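Local coordinates for uncharacterized protein (Parabacteroides merdae, PDB 4MXN) that is uncharacterised but probably acts as a glycoside hydrolase of family 28, the polygalacturonase-like enzymes built on a right-handed parallel beta-helix, at residues A125-V130 against G141-Y146; S89-K94 against E131-K136; A25-K30 against Q42-Y47; T75-E80 against K160-T165; G137-E140 against D145-P148. One frame throughout, in Å; residues are numbered along the deposited sequence. Where two conformers were deposited one is given.

Contact 1. Residues A125-V130 against G141-Y146; sequences AVRASV and GNVSDY
Both V130 and V143 carry CG1 anti to the backbone N (chi1 176° and 175°), which sends one methyl of each valine straight into the gap between helix 123-136 and the short, weakly bonded helical turn at 143-146. The two CG1 atoms meet at 4.0 Å, and V130 CG1 reaches further, lying 3.7 Å from V143 CA and 3.6 Å from Y146 CB. That methyl therefore fills the hollow between V143 and Y146, one turn apart, while the aromatic ring of Y146 leads off from the contact. A branched, compact residue suits both places, since the backbones come within 5.9 Å between V130 CA and V143 CA.

One turn back on the long helix, R127 approaches the same valine from another side. Its chain is bent at chi3 (71°), laying the guanidinium flat across V143 CG1, which sits over the centre of one face with R127 CZ 3.6 Å away. The two side chains cross at about a right angle. R127 NH1 is meanwhile hydrogen-bonded to A170 O, a bond that probably helps to hold the group in this pose. At the start of the short helix, N142 N donates to D145 OD2 at 2.9 Å, approaching from above the carboxylate plane and tying the start of the turn together.

The contact between the segments is thus apolar, even where an arginine takes part: the flat face of a guanidinium is poorly solvated and accepts a methyl readily, while its N-H groups at the rim stay available for polar partners such as the A170 carbonyl.

Contact 2. Residues S89-K94 against E131-K136; sequences SVYDFK and EEQLQK
A single turn of 3-10 helix at 90-92 faces the C-terminal part of helix 123-136, the backbones standing well apart, with V90 CA and Q133 CA 8.0 Å from each other. Side chains bridge that distance, and Q133 is the residue of the helix that does so. Its chain bends at chi2 (-57°), turning the amide back toward the phenol of Y91, and Y91 OH donates to Q133 OE1 at 2.7 Å. The donor stands 20° out of the carbonyl plane, and the ring and amide planes are 74° apart, so the two groups meet steeply rather than stacked. Beneath this polar end, V90 CG1 packs on Q133 CG at 3.6 Å and also lies over the centre of one face of the Y91 ring. A glutamine fits here because its methylenes can rest on a valine while its carbonyl serves the hydroxyl. Just before the turn, S89 OG donates to the anti lone pair of D92 OD2 at 2.6 Å.

H138, just past the helix, gives Q133 OE1 a second hydrogen bond through ND1. V90 also touches V130 and Y146, so the loop that leads from strand 82-86 to strand 104-106 packs against helix 123-136 and the short helix 143-146.

Contact 3. Residues A25-K30 against Q42-Y47; sequences AMFGIK and QRAVDY
The loop that follows strand 21-23 runs past one side of helix 38-50, coming nearest where F27 CA and A44 CA are 6.2 Å apart. F27 carries the contact. Its ring lies over A44, whose CB stands 3.7 Å from the ring centroid and only 16° off the ring normal, a CH-pi contact over the face, with F27 CG the nearest ring atom at 3.6 Å. Alanine suits this helix position because a longer side chain would probably run into the ring, and its small methyl lets the aromatic plane settle against the helix.

One turn further along, Y47 receives the outer end of the same ring. With its CG anti to the backbone N (chi1 177°), the tyrosine swings its ring beside F27 CZ, which approaches Y47 CD2 to 3.6 Å. The pair is an offset edge-to-face arrangement: the edge of F27 points toward the face of Y47, the centroids are 5.6 Å apart and the planes are inclined at 60°. F27 thus uses its face for A44 and its edge for Y47. I29 adds a more buried touch, its CD1 reaching A44 CB at 4.1 Å, while its other neighbours include F58 and Y63. Between F27 and I29, G28 takes a positive phi that lets the chain turn.

On another side of the helix, Q42 NE2 donates to D46 OD1, which also forms a salt bridge with K71. Helix 38-50, with A44 and V45 on L56, packs at the N-terminal end of the coil, consistent with the helical cap commonly found at that end of parallel beta-helices.

Contact 4. Residues T75-E80 against K160-T165; sequences TIRIEE and KIEQVT
Charged and polar groups dominate the meeting of R77 with E162 and Q163. R77 bends at chi2 (-95°) and chi3, turning its guanidinium back along its own segment to be gripped side-on by E79: R77 NE binds E79 OE2 at 3.1 Å and NH2 binds OE1 at 3.0 Å. The remaining nitrogen, R77 NH1, faces the other segment, where E162 OE2 lies 3.5 Å away at the guanidinium edge in a long salt bridge, completing a three-residue network. A weak hydrogen bond runs from R77 NH1 to Q163 OE1 (3.0 Å), which also accepts from G115 N. With R77 cut back to an alanine, E79 and E162 would probably lose the positive charge they share.

Strands 74-78 and 159-162 belong to the same parallel face of the beta-helix but are not neighbours: strand 111-114 lies between them, and the side chains meet across it, near the strand ends.

Water adds two bridges: water 1 accepts from R77 NH1 and donates to E162 OE2 at 2.7 Å; water 2 accepts from both R77 NH2 and Q163 NE2.

The apolar part is looser but not small: I78 CD1 and V164 CG1, on buried residues, come no closer than 4.5 Å.

Contact 5. Residues G137-E140 against D145-P148; sequences GHIE and DYAP
I139 packs tightly on Y146, its CD1 methyl standing 3.6 Å from the ring centroid and 7° off the normal, a CH-pi contact over the middle of one face. The isoleucine places CG1 between the backbone N and the carbonyl carbon (chi1 55°), and from there the chain runs over the ring in the direction opposite to the tyrosine, leaving I139 CB beside Y146 OH at 3.7 Å. A branched aliphatic residue suits the spot, since it can lie along ring and hydroxyl together and still touch Q133 and L134 of the preceding helix. The hydroxyl belongs to this close part too: Y146 OH donates to E140 O at 2.7 Å, tilted 28° from the carbonyl plane.

The solvent side is looser. Water 3 joins the same pair of residues, accepting from E140 N at 2.9 Å and donating to Y146 OH. Exchanging Y146 for an alanine would probably leave the E140 carbonyl without its donor and open a gap beneath I139.

One phenol thus serves two chemistries, an apolar face for the isoleucine and a hydroxyl that donates to the E140 carbonyl and, through a water, is linked to the E140 N-H, in a loop without regular secondary structure that leaves the helix by a Schellman motif at G137.

In the fold
Contacts 1, 2 and 5 form one cluster, their centres 5 to 6 Å apart, in the excursion that rises beside the coil: contacts 1 and 2 both use helix 123-136, and contacts 1 and 5 share Y146 on helix 143-146. Contacts 1 to 4 are all partly buried, and contact 5 is a surface contact. Contact 1 is mainly apolar; contact 2 mixes a hydroxyl-amide bond with packing, and contact 5 draws in water. Contact 3 lies about 26 to 28 Å from these three, centre to centre, and is aromatic and aliphatic. Contact 4, nearest the chain's centre, sits on the coil itself and combines charges and waters with a loose apolar touch, meeting contact 3 where V45 packs on I76.

Contact 1. Residues A125-V130 against G141-Y146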
# COMPACT_ATOMS: atom_id res chain seq x y z
N ALA A 125 -6.45 7.50 -13.85
CA ALA A 125 -7.25 8.60 -13.30
C ALA A 125 -6.50 9.38 -12.22
O ALA A 125 -6.59 10.61 -12.20
CB ALA A 125 -8.56 8.07 -12.76
N VAL A 126 -5.73 8.69 -11.34
CA VAL A 126 -4.95 9.34 -10.27
C VAL A 126 -3.81 10.17 -10.89
O VAL A 126 -3.62 11.34 -10.51
CB VAL A 126 -4.44 8.31 -9.22
CG1 VAL A 126 -3.38 8.92 -8.30
CG2 VAL A 126 -5.59 7.74 -8.39
N ARG A 127 -3.05 9.58 -11.84
CA ARG A 127 -1.94 10.30 -12.51
C ARG A 127 -2.44 11.49 -13.34
O ARG A 127 -1.75 12.51 -13.40
CB ARG A 127 -1.10 9.36 -13.37
CG ARG A 127 -0.29 8.37 -12.52
CD ARG A 127 0.49 7.36 -13.36
NE ARG A 127 1.61 7.97 -14.05
CZ ARG A 127 2.84 8.07 -13.56
NH1 ARG A 127 3.11 7.62 -12.34
NH2 ARG A 127 3.79 8.65 -14.27
N ALA A 128 -3.65 11.39 -13.94
CA ALA A 128 -4.23 12.49 -14.74
C ALA A 128 -4.56 13.68 -13.83
O ALA A 128 -4.41 14.83 -14.24
CB ALA A 128 -5.47 12.02 -15.48
N SER A 129 -4.99 13.39 -12.58
CA SER A 129 -5.28 14.41 -11.57
C SER A 129 -3.97 15.15 -11.22
O SER A 129 -3.94 16.39 -11.20
CB SER A 129 -5.93 13.78 -10.35
OG SER A 129 -6.06 14.73 -9.30
N VAL A 130 -2.88 14.39 -11.00
CA VAL A 130 -1.55 14.94 -10.71
C VAL A 130 -1.10 15.83 -11.89
O VAL A 130 -0.71 16.98 -11.66
CB VAL A 130 -0.48 13.85 -10.41
CG1 VAL A 130 0.91 14.47 -10.21
CG2 VAL A 130 -0.88 12.97 -9.22
N GLY A 141 7.06 19.94 -10.17
CA GLY A 141 7.82 18.69 -10.24
C GLY A 141 7.39 17.79 -11.36
O GLY A 141 7.06 18.25 -12.46
N ASN A 142 7.42 16.49 -11.09
CA ASN A 142 7.01 15.44 -12.03
C ASN A 142 5.87 14.67 -11.40
O ASN A 142 5.67 14.75 -10.18
CB ASN A 142 8.18 14.50 -12.34
CG ASN A 142 9.37 15.20 -12.94
OD1 ASN A 142 9.40 15.50 -14.15
ND2 ASN A 142 10.35 15.52 -12.10
N VAL A 143 5.14 13.89 -12.21
CA VAL A 143 4.01 13.09 -11.74
C VAL A 143 4.48 12.12 -10.62
O VAL A 143 3.79 11.99 -9.61
CB VAL A 143 3.28 12.36 -12.90
CG1 VAL A 143 2.18 11.42 -12.38
CG2 VAL A 143 2.68 13.36 -13.88
N SER A 144 5.70 11.54 -10.77
CA SER A 144 6.30 10.60 -9.81
C SER A 144 6.45 11.18 -8.39
O SER A 144 6.39 10.43 -7.42
CB SER A 144 7.65 10.09 -10.30
OG SER A 144 8.60 11.14 -10.46
N ASP A 145 6.60 12.51 -8.27
CA ASP A 145 6.74 13.18 -6.97
C ASP A 145 5.43 13.15 -6.17
O ASP A 145 5.47 13.20 -4.94
CB ASP A 145 7.20 14.65 -7.17
CG ASP A 145 8.52 14.85 -7.89
OD1 ASP A 145 9.41 14.00 -7.73
OD2 ASP A 145 8.66 15.86 -8.60
N TYR A 146 4.26 13.05 -6.85
CA TYR A 146 2.95 13.10 -6.20
C TYR A 146 2.12 11.83 -6.31
O TYR A 146 1.22 11.61 -5.49
CB TYR A 146 2.15 14.28 -6.81
CG TYR A 146 2.84 15.61 -6.60
CD1 TYR A 146 2.62 16.35 -5.45
CD2 TYR A 146 3.74 16.10 -7.54
CE1 TYR A 146 3.29 17.56 -5.23
CE2 TYR A 146 4.42 17.30 -7.33
CZ TYR A 146 4.19 18.03 -6.18
OH TYR A 146 4.83 19.22 -5.98

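Contact 2. Residues S89-K94 against E131-K136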
# COMPACT_ATOMS: atom_id res chain seq x y z
N SER A 89 -7.76 11.86 -7.05
CA SER A 89 -7.57 13.21 -6.57
C SER A 89 -6.20 13.35 -5.91
O SER A 89 -5.98 12.82 -4.81
CB SER A 89 -8.70 13.54 -5.60
OG SER A 89 -8.58 14.83 -5.01
N VAL A 90 -5.29 14.09 -6.58
CA VAL A 90 -3.89 14.28 -6.12
C VAL A 90 -3.82 14.81 -4.67
O VAL A 90 -3.01 14.31 -3.89
CB VAL A 90 -3.04 15.18 -7.09
CG1 VAL A 90 -3.71 16.54 -7.37
CG2 VAL A 90 -1.61 15.37 -6.58
N TYR A 91 -4.69 15.78 -4.33
CA TYR A 91 -4.66 16.42 -3.00
C TYR A 91 -5.20 15.53 -1.86
O TYR A 91 -5.00 15.86 -0.69
CB TYR A 91 -5.39 17.76 -3.06
CG TYR A 91 -4.76 18.73 -4.04
CD1 TYR A 91 -3.37 18.83 -4.16
CD2 TYR A 91 -5.54 19.49 -4.91
CE1 TYR A 91 -2.78 19.68 -5.09
CE2 TYR A 91 -4.96 20.39 -5.81
CZ TYR A 91 -3.58 20.48 -5.90
OH TYR A 91 -3.00 21.38 -6.76
N ASP A 92 -5.83 14.39 -2.20
CA ASP A 92 -6.34 13.46 -1.19
C ASP A 92 -5.26 12.41 -0.78
O ASP A 92 -5.54 11.55 0.06
CB ASP A 92 -7.62 12.78 -1.67
CG ASP A 92 -8.83 13.69 -1.52
OD1 ASP A 92 -9.29 13.86 -0.39
OD2 ASP A 92 -9.25 14.28 -2.51
N PHE A 93 -4.04 12.53 -1.32
CA PHE A 93 -2.91 11.67 -0.95
C PHE A 93 -1.88 12.53 -0.14
O PHE A 93 -1.99 13.75 -0.12
CB PHE A 93 -2.29 10.97 -2.19
CG PHE A 93 -3.32 10.08 -2.86
CD1 PHE A 93 -3.75 8.90 -2.25
CD2 PHE A 93 -3.92 10.46 -4.06
CE1 PHE A 93 -4.77 8.13 -2.82
CE2 PHE A 93 -4.94 9.68 -4.63
CZ PHE A 93 -5.36 8.52 -4.01
N LYS A 94 -0.95 11.87 0.56
CA LYS A 94 0.09 12.46 1.43
C LYS A 94 1.01 13.50 0.72
O LYS A 94 1.34 14.52 1.32
CB LYS A 94 0.96 11.34 2.03
N GLU A 131 -1.17 15.27 -13.14
CA GLU A 131 -0.78 15.93 -14.40
C GLU A 131 -1.45 17.30 -14.53
O GLU A 131 -0.78 18.28 -14.83
CB GLU A 131 -1.15 15.07 -15.61
CG GLU A 131 -0.22 13.90 -15.92
CD GLU A 131 -0.82 12.77 -16.74
OE1 GLU A 131 -1.51 13.05 -17.74
OE2 GLU A 131 -0.60 11.59 -16.37
N GLU A 132 -2.78 17.35 -14.30
CA GLU A 132 -3.60 18.56 -14.40
C GLU A 132 -3.10 19.66 -13.46
O GLU A 132 -3.00 20.81 -13.88
CB GLU A 132 -5.07 18.24 -14.11
CG GLU A 132 -5.80 17.63 -15.29
CD GLU A 132 -7.08 16.89 -14.97
OE1 GLU A 132 -7.74 17.25 -13.96
OE2 GLU A 132 -7.43 15.96 -15.73
N GLN A 133 -2.79 19.31 -12.19
CA GLN A 133 -2.34 20.31 -11.22
C GLN A 133 -0.93 20.80 -11.55
O GLN A 133 -0.68 21.99 -11.41
CB GLN A 133 -2.47 19.79 -9.78
CG GLN A 133 -3.93 19.55 -9.38
CD GLN A 133 -4.78 20.78 -9.54
OE1 GLN A 133 -4.52 21.83 -8.93
NE2 GLN A 133 -5.76 20.70 -10.43
N LEU A 134 -0.05 19.91 -12.08
CA LEU A 134 1.30 20.30 -12.54
C LEU A 134 1.22 21.28 -13.72
O LEU A 134 1.94 22.29 -13.72
CB LEU A 134 2.14 19.08 -12.97
CG LEU A 134 2.69 18.19 -11.89
CD1 LEU A 134 3.25 16.89 -12.50
CD2 LEU A 134 3.76 18.90 -11.06
N GLN A 135 0.35 20.98 -14.72
CA GLN A 135 0.19 21.80 -15.92
C GLN A 135 -0.34 23.21 -15.57
O GLN A 135 0.07 24.18 -16.21
CB GLN A 135 -0.72 21.12 -16.94
CG GLN A 135 -0.05 19.99 -17.74
CD GLN A 135 -1.02 19.16 -18.57
OE1 GLN A 135 -2.20 19.01 -18.24
NE2 GLN A 135 -0.52 18.56 -19.64
N LYS A 136 -1.19 23.33 -14.52
CA LYS A 136 -1.75 24.60 -14.04
C LYS A 136 -0.74 25.35 -13.15
O LYS A 136 -0.94 26.52 -12.84
CB LYS A 136 -3.06 24.35 -13.27
CG LYS A 136 -4.24 24.16 -14.20
CD LYS A 136 -5.34 23.39 -13.53
CE LYS A 136 -6.46 23.04 -14.49
NZ LYS A 136 -6.11 21.87 -15.34

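Contact 3. Residues A25-K30 against Q42-Y47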
# COMPACT_ATOMS: atom_id res chain seq x y z
N ALA A 25 -17.88 -0.58 9.29
CA ALA A 25 -19.22 0.03 9.33
C ALA A 25 -19.49 0.74 10.67
O ALA A 25 -20.19 1.74 10.69
CB ALA A 25 -20.29 -1.02 9.08
N MSE A 26 -18.89 0.24 11.77
CA MSE A 26 -19.07 0.80 13.11
C MSE A 26 -18.46 2.20 13.27
O MSE A 26 -18.83 2.91 14.21
CB MSE A 26 -18.50 -0.16 14.16
CG MSE A 26 -19.19 -1.53 14.14
SE MSE A 26 -21.10 -1.47 14.58
CE MSE A 26 -21.91 -1.30 12.74
N PHE A 27 -17.56 2.60 12.34
CA PHE A 27 -16.92 3.93 12.35
C PHE A 27 -17.46 4.84 11.23
O PHE A 27 -16.86 5.89 10.95
CB PHE A 27 -15.40 3.78 12.24
CG PHE A 27 -14.77 3.22 13.50
CD1 PHE A 27 -14.61 1.85 13.67
CD2 PHE A 27 -14.30 4.07 14.50
CE1 PHE A 27 -14.01 1.33 14.82
CE2 PHE A 27 -13.72 3.55 15.67
CZ PHE A 27 -13.57 2.19 15.81
N GLY A 28 -18.58 4.47 10.63
CA GLY A 28 -19.21 5.22 9.54
C GLY A 28 -18.50 5.08 8.21
O GLY A 28 -18.62 5.95 7.34
N ILE A 29 -17.69 4.01 8.06
CA ILE A 29 -16.95 3.75 6.81
C ILE A 29 -17.94 3.05 5.88
O ILE A 29 -18.54 2.05 6.27
CB ILE A 29 -15.65 2.95 7.06
CG1 ILE A 29 -14.68 3.76 7.97
CG2 ILE A 29 -14.96 2.55 5.73
CD1 ILE A 29 -13.66 2.89 8.76
N LYS A 30 -18.14 3.59 4.66
CA LYS A 30 -19.16 3.07 3.74
C LYS A 30 -18.57 2.39 2.55
O LYS A 30 -17.65 2.91 1.91
CB LYS A 30 -20.11 4.19 3.29
CG LYS A 30 -20.84 4.80 4.51
CD LYS A 30 -21.83 5.88 4.18
CE LYS A 30 -22.38 6.54 5.43
NZ LYS A 30 -23.10 5.60 6.33
N GLN A 42 -9.06 6.69 9.05
CA GLN A 42 -7.96 7.19 9.88
C GLN A 42 -8.35 7.22 11.36
O GLN A 42 -7.55 6.82 12.21
CB GLN A 42 -7.51 8.60 9.44
CG GLN A 42 -6.19 9.03 10.11
CD GLN A 42 -5.09 8.06 9.75
OE1 GLN A 42 -4.79 7.86 8.57
NE2 GLN A 42 -4.54 7.36 10.75
N ARG A 43 -9.57 7.71 11.67
CA ARG A 43 -10.04 7.77 13.05
C ARG A 43 -10.18 6.35 13.63
O ARG A 43 -9.83 6.11 14.79
CB ARG A 43 -11.35 8.56 13.15
CG ARG A 43 -11.85 8.71 14.61
CD ARG A 43 -10.99 9.60 15.51
NE ARG A 43 -11.02 11.01 15.12
CZ ARG A 43 -11.44 12.01 15.89
NH1 ARG A 43 -11.88 11.77 17.12
NH2 ARG A 43 -11.43 13.25 15.44
N ALA A 44 -10.66 5.39 12.80
CA ALA A 44 -10.77 4.00 13.27
C ALA A 44 -9.37 3.45 13.61
O ALA A 44 -9.18 2.88 14.68
CB ALA A 44 -11.44 3.14 12.20
N VAL A 45 -8.37 3.70 12.71
CA VAL A 45 -6.98 3.24 12.91
C VAL A 45 -6.43 3.85 14.20
O VAL A 45 -5.88 3.11 15.00
CB VAL A 45 -6.08 3.54 11.67
CG1 VAL A 45 -4.59 3.38 12.00
CG2 VAL A 45 -6.46 2.64 10.50
N ASP A 46 -6.61 5.19 14.39
CA ASP A 46 -6.13 5.94 15.56
C ASP A 46 -6.79 5.42 16.85
O ASP A 46 -6.09 5.22 17.86
CB ASP A 46 -6.40 7.45 15.39
CG ASP A 46 -5.62 8.12 14.27
OD1 ASP A 46 -4.71 7.48 13.71
OD2 ASP A 46 -5.96 9.28 13.94
N TYR A 47 -8.12 5.21 16.83
CA TYR A 47 -8.86 4.70 17.98
C TYR A 47 -8.35 3.30 18.37
O TYR A 47 -8.06 3.07 19.55
CB TYR A 47 -10.37 4.64 17.66
CG TYR A 47 -11.22 4.05 18.77
CD1 TYR A 47 -11.68 4.83 19.82
CD2 TYR A 47 -11.57 2.70 18.75
CE1 TYR A 47 -12.46 4.29 20.84
CE2 TYR A 47 -12.35 2.15 19.76
CZ TYR A 47 -12.78 2.94 20.81
OH TYR A 47 -13.55 2.39 21.81

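Contact 4. Residues T75-E80 against K160-T165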
# COMPACT_ATOMS: atom_id res chain seq x y z
N THR A 75 -3.55 -3.70 12.37
CA THR A 75 -3.55 -4.47 11.13
C THR A 75 -4.83 -4.12 10.38
O THR A 75 -5.91 -4.12 10.97
CB THR A 75 -3.41 -5.98 11.42
OG1 THR A 75 -2.08 -6.23 11.84
CG2 THR A 75 -3.70 -6.84 10.17
N ILE A 76 -4.70 -3.82 9.09
CA ILE A 76 -5.84 -3.56 8.22
C ILE A 76 -6.09 -4.83 7.44
O ILE A 76 -5.18 -5.34 6.79
CB ILE A 76 -5.62 -2.32 7.31
CG1 ILE A 76 -5.78 -1.00 8.13
CG2 ILE A 76 -6.60 -2.35 6.09
CD1 ILE A 76 -5.25 0.29 7.41
N ARG A 77 -7.32 -5.35 7.50
CA ARG A 77 -7.68 -6.54 6.74
C ARG A 77 -8.67 -6.15 5.65
O ARG A 77 -9.73 -5.62 5.95
CB ARG A 77 -8.31 -7.63 7.64
CG ARG A 77 -7.43 -8.10 8.81
CD ARG A 77 -6.64 -9.35 8.51
NE ARG A 77 -7.45 -10.39 7.87
CZ ARG A 77 -6.93 -11.46 7.28
NH1 ARG A 77 -5.61 -11.64 7.27
NH2 ARG A 77 -7.72 -12.35 6.69
N ILE A 78 -8.32 -6.44 4.39
CA ILE A 78 -9.20 -6.22 3.23
C ILE A 78 -9.62 -7.61 2.82
O ILE A 78 -8.84 -8.34 2.22
CB ILE A 78 -8.51 -5.40 2.10
CG1 ILE A 78 -7.97 -4.06 2.68
CG2 ILE A 78 -9.52 -5.11 0.95
CD1 ILE A 78 -6.70 -3.64 2.12
N GLU A 79 -10.82 -8.05 3.25
CA GLU A 79 -11.20 -9.44 3.02
C GLU A 79 -11.57 -9.69 1.56
O GLU A 79 -11.77 -8.74 0.80
CB GLU A 79 -12.33 -9.88 3.97
CG GLU A 79 -12.00 -9.72 5.45
CD GLU A 79 -10.85 -10.49 6.06
OE1 GLU A 79 -10.36 -11.47 5.46
OE2 GLU A 79 -10.44 -10.11 7.19
N GLU A 80 -11.63 -10.99 1.16
CA GLU A 80 -11.99 -11.39 -0.19
C GLU A 80 -13.33 -10.77 -0.55
O GLU A 80 -14.26 -10.80 0.26
CB GLU A 80 -12.02 -12.92 -0.33
CG GLU A 80 -11.79 -13.34 -1.77
CD GLU A 80 -11.60 -14.82 -2.03
OE1 GLU A 80 -12.44 -15.62 -1.56
OE2 GLU A 80 -10.65 -15.18 -2.76
N LYS A 160 3.94 -6.96 8.83
CA LYS A 160 3.41 -8.18 8.26
C LYS A 160 2.43 -7.86 7.13
O LYS A 160 1.32 -7.39 7.37
CB LYS A 160 2.75 -9.03 9.36
CG LYS A 160 2.27 -10.41 8.89
CD LYS A 160 1.53 -11.12 10.01
CE LYS A 160 0.75 -12.30 9.49
NZ LYS A 160 0.02 -13.00 10.58
N ILE A 161 2.84 -8.13 5.89
CA ILE A 161 2.01 -7.92 4.70
C ILE A 161 1.68 -9.29 4.15
O ILE A 161 2.60 -10.08 3.94
CB ILE A 161 2.69 -7.01 3.62
CG1 ILE A 161 3.29 -5.69 4.20
CG2 ILE A 161 1.74 -6.74 2.40
CD1 ILE A 161 2.31 -4.67 4.82
N GLU A 162 0.39 -9.59 3.92
CA GLU A 162 0.03 -10.89 3.35
C GLU A 162 -1.28 -10.86 2.55
O GLU A 162 -2.12 -9.99 2.76
CB GLU A 162 -0.08 -11.96 4.46
CG GLU A 162 -1.16 -11.72 5.52
CD GLU A 162 -1.41 -12.87 6.48
OE1 GLU A 162 -0.70 -13.91 6.40
OE2 GLU A 162 -2.33 -12.74 7.31
N GLN A 163 -1.42 -11.84 1.64
CA GLN A 163 -2.60 -12.26 0.86
C GLN A 163 -3.20 -11.24 -0.09
O GLN A 163 -3.88 -11.65 -1.04
CB GLN A 163 -3.74 -12.68 1.82
CG GLN A 163 -3.39 -13.72 2.87
CD GLN A 163 -4.52 -13.82 3.87
OE1 GLN A 163 -4.78 -12.88 4.65
NE2 GLN A 163 -5.24 -14.93 3.84
N VAL A 164 -3.05 -9.94 0.19
CA VAL A 164 -3.69 -8.87 -0.60
C VAL A 164 -3.26 -8.87 -2.08
O VAL A 164 -2.16 -9.31 -2.42
CB VAL A 164 -3.49 -7.45 0.01
CG1 VAL A 164 -4.26 -7.30 1.32
CG2 VAL A 164 -2.00 -7.11 0.21
N THR A 165 -4.14 -8.38 -2.94
CA THR A 165 -3.87 -8.15 -4.35
C THR A 165 -3.63 -6.65 -4.46
O THR A 165 -4.49 -5.86 -4.08
CB THR A 165 -4.98 -8.71 -5.26
OG1 THR A 165 -4.92 -10.15 -5.24
CG2 THR A 165 -4.85 -8.22 -6.70
O HOH W 1 -3.26 -10.39 8.14
O HOH W 2 -7.58 -15.29 5.36

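Contact 5. Residues G137-E140 against D145-P148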
# COMPACT_ATOMS: atom_id res chain seq x y z
N GLY A 137 0.32 24.66 -12.76
CA GLY A 137 1.37 25.21 -11.91
C GLY A 137 0.99 25.33 -10.45
O GLY A 137 1.62 26.09 -9.71
N HIS A 138 -0.06 24.58 -10.03
CA HIS A 138 -0.54 24.58 -8.64
C HIS A 138 0.38 23.75 -7.74
O HIS A 138 0.39 23.94 -6.52
CB HIS A 138 -1.98 24.06 -8.57
CG HIS A 138 -2.99 24.95 -9.23
ND1 HIS A 138 -4.24 24.49 -9.58
CD2 HIS A 138 -2.89 26.26 -9.60
CE1 HIS A 138 -4.86 25.52 -10.15
NE2 HIS A 138 -4.08 26.60 -10.19
N ILE A 139 1.15 22.86 -8.36
CA ILE A 139 2.19 22.01 -7.76
C ILE A 139 3.37 21.98 -8.75
O ILE A 139 3.17 22.19 -9.94
CB ILE A 139 1.70 20.58 -7.36
CG1 ILE A 139 1.05 19.82 -8.55
CG2 ILE A 139 0.79 20.62 -6.11
CD1 ILE A 139 0.83 18.32 -8.34
N GLU A 140 4.59 21.75 -8.25
CA GLU A 140 5.79 21.72 -9.11
C GLU A 140 6.50 20.37 -9.04
O GLU A 140 6.55 19.75 -7.98
CB GLU A 140 6.77 22.84 -8.73
CG GLU A 140 6.21 24.26 -8.77
CD GLU A 140 6.15 24.99 -10.10
OE1 GLU A 140 6.46 24.38 -11.15
OE2 GLU A 140 5.80 26.19 -10.09
N ASP A 145 6.60 12.51 -8.27
CA ASP A 145 6.74 13.18 -6.97
C ASP A 145 5.43 13.15 -6.17
O ASP A 145 5.47 13.20 -4.94
CB ASP A 145 7.20 14.65 -7.17
CG ASP A 145 8.52 14.85 -7.89
OD1 ASP A 145 9.41 14.00 -7.73
OD2 ASP A 145 8.66 15.86 -8.60
N TYR A 146 4.26 13.05 -6.85
CA TYR A 146 2.95 13.10 -6.20
C TYR A 146 2.12 11.83 -6.31
O TYR A 146 1.22 11.61 -5.49
CB TYR A 146 2.15 14.28 -6.81
CG TYR A 146 2.84 15.61 -6.60
CD1 TYR A 146 2.62 16.35 -5.45
CD2 TYR A 146 3.74 16.10 -7.54
CE1 TYR A 146 3.29 17.56 -5.23
CE2 TYR A 146 4.42 17.30 -7.33
CZ TYR A 146 4.19 18.03 -6.18
OH TYR A 146 4.83 19.22 -5.98
N ALA A 147 2.35 11.02 -7.35
CA ALA A 147 1.58 9.80 -7.55
C ALA A 147 1.85 8.81 -6.40
O ALA A 147 3.01 8.55 -6.07
CB ALA A 147 1.91 9.18 -8.90
N PRO A 148 0.79 8.33 -5.70
CA PRO A 148 1.03 7.48 -4.55
C PRO A 148 1.32 6.03 -4.90
O PRO A 148 0.81 5.47 -5.87
CB PRO A 148 -0.29 7.56 -3.77
CG PRO A 148 -1.33 7.78 -4.81
CD PRO A 148 -0.65 8.61 -5.87
O HOH W 3 4.81 22.36 -5.38